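Local coordinates for putative regulatory protein (Streptomyces coelicolor A3, PDB 2PZ9) that probably binds DNA and regulates transcription, as a dimeric, all-helical member of the TetR family of regulators, at residues G145-D148 with K149-A153. Residues are numbered along the deposited sequence; the frame is centred on the assembly and turned at random.
Sequences GKLD and KLRDA
Arg151 reaches back one turn of its helix to Asp148 and Leu147. Its NH1 meets Asp148 OD1 at 3.1 Å in an i to i+3 salt bridge whose hydrogen bond is weak: the N-H points only roughly at the oxygen (127°), and the carboxylate and guanidinium planes stand 81° apart. The same guanidinium lies with one face against Leu147, whose CB sits off centre, nearer the rim, 3.6 Å from Arg151 NH2. The aliphatic chain runs past Leu147 O, and a bend at chi3 (-132°) then carries the guanidinium back toward Leu147 CB.

Four i to i+4 backbone hydrogen bonds carry the alpha-helix through these two turns, from Lys149 N to Gly145 O, Leu150 N to Lys146 O, Arg151 N to Leu147 O and Asp152 N to Asp148 O, each 2.9 Å long. Leu150 CG and CD1 pass beside Lys146 O.

Other polar ends have partners beyond this stretch: Lys146 NZ bonds to Tyr103 OH, Lys149 NZ to Gln94 OE1, and Asp152 OD1 pairs with Arg155 further along the same helix. Arg151 NH2 donates to Gln192 of the second subunit, on which Leu147 also packs; an alanine in place of the arginine would probably leave Asp148 without its cationic mate and that glutamine without this donor, and strip the guanidinium from one side of Leu147. Helix 139-155 turns Leu147 and Leu150 onto Leu169 of helix 165-176, sets Lys149 and Ala153 against Pro97 in a loop, and brings Arg151 to the subunit interface of the TetR-like C-terminal domain.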
loop_
_atom_site.group_PDB
_atom_site.type_symbol
_atom_site.label_atom_id
_atom_site.label_comp_id
_atom_site.label_asym_id
_atom_site.label_seq_id
_atom_site.Cartn_x
_atom_site.Cartn_y
_atom_site.Cartn_z
ATOM N N GLY A 145 -21.998 -0.081 1.712
ATOM C CA GLY A 145 -22.805 -1.094 1.029
ATOM C C GLY A 145 -22.204 -2.493 1.121
ATOM O O GLY A 145 -22.895 -3.469 1.441
ATOM N N LYS A 146 -20.910 -2.592 0.838
ATOM C CA LYS A 146 -20.218 -3.880 0.886
ATOM C C LYS A 146 -20.147 -4.471 2.292
ATOM O O LYS A 146 -20.195 -5.681 2.460
ATOM C CB LYS A 146 -18.819 -3.761 0.290
ATOM C CG LYS A 146 -18.827 -3.471 -1.183
ATOM C CD LYS A 146 -17.430 -3.428 -1.714
ATOM C CE LYS A 146 -17.391 -2.810 -3.061
ATOM N NZ LYS A 146 -16.024 -3.036 -3.623
ATOM N N LEU A 147 -20.024 -3.617 3.301
ATOM C CA LEU A 147 -20.038 -4.084 4.674
ATOM C C LEU A 147 -21.412 -4.644 4.981
ATOM O O LEU A 147 -21.537 -5.638 5.685
ATOM C CB LEU A 147 -19.677 -2.965 5.648
ATOM C CG LEU A 147 -18.249 -2.422 5.539
ATOM C CD1 LEU A 147 -18.101 -1.131 6.335
ATOM C CD2 LEU A 147 -17.214 -3.465 5.966
ATOM N N ASP A 148 -22.452 -4.031 4.435
ATOM C CA ASP A 148 -23.759 -4.630 4.579
ATOM C C ASP A 148 -23.875 -5.974 3.865
ATOM O O ASP A 148 -24.435 -6.910 4.407
ATOM C CB ASP A 148 -24.854 -3.651 4.193
ATOM C CG ASP A 148 -25.488 -3.023 5.411
ATOM O OD1 ASP A 148 -24.783 -2.277 6.129
ATOM O OD2 ASP A 148 -26.678 -3.315 5.681
ATOM N N LYS A 149 -23.296 -6.068 2.674
ATOM C CA LYS A 149 -23.289 -7.295 1.881
ATOM C C LYS A 149 -22.587 -8.408 2.676
ATOM O O LYS A 149 -23.052 -9.546 2.732
ATOM C CB LYS A 149 -22.581 -7.023 0.543
ATOM C CG LYS A 149 -23.280 -7.530 -0.739
ATOM C CD LYS A 149 -23.327 -6.398 -1.831
ATOM C CE LYS A 149 -22.903 -6.812 -3.273
ATOM N NZ LYS A 149 -23.595 -8.010 -3.833
ATOM N N LEU A 150 -21.486 -8.075 3.332
ATOM C CA LEU A 150 -20.812 -9.048 4.184
ATOM C C LEU A 150 -21.616 -9.384 5.443
ATOM O O LEU A 150 -21.688 -10.548 5.807
ATOM C CB LEU A 150 -19.393 -8.589 4.520
ATOM C CG LEU A 150 -18.477 -8.375 3.296
ATOM C CD1 LEU A 150 -17.443 -7.282 3.541
ATOM C CD2 LEU A 150 -17.803 -9.667 2.838
ATOM N N ARG A 151 -22.225 -8.385 6.093
ATOM C CA ARG A 151 -23.092 -8.634 7.242
ATOM C C ARG A 151 -24.110 -9.680 6.840
ATOM O O ARG A 151 -24.412 -10.593 7.602
ATOM C CB ARG A 151 -23.801 -7.357 7.708
ATOM C CG ARG A 151 -23.141 -6.671 8.904
ATOM C CD ARG A 151 -23.341 -5.148 8.924
ATOM N NE ARG A 151 -22.050 -4.486 9.171
ATOM C CZ ARG A 151 -21.734 -3.218 8.862
ATOM N NH1 ARG A 151 -22.610 -2.394 8.285
ATOM N NH2 ARG A 151 -20.511 -2.766 9.133
ATOM N N ASP A 152 -24.600 -9.558 5.608
ATOM C CA ASP A 152 -25.611 -10.468 5.069
ATOM C C ASP A 152 -25.074 -11.859 4.853
ATOM O O ASP A 152 -25.722 -12.827 5.219
ATOM C CB ASP A 152 -26.159 -9.942 3.755
ATOM C CG ASP A 152 -27.007 -8.711 3.940
ATOM O OD1 ASP A 152 -27.417 -8.444 5.103
ATOM O OD2 ASP A 152 -27.265 -8.013 2.925
ATOM N N ALA A 153 -23.894 -11.951 4.242
ATOM C CA ALA A 153 -23.224 -13.233 4.061
ATOM C C ALA A 153 -23.145 -14.003 5.378
ATOM O O ALA A 153 -23.395 -15.202 5.411
ATOM C CB ALA A 153 -21.842 -13.012 3.490
#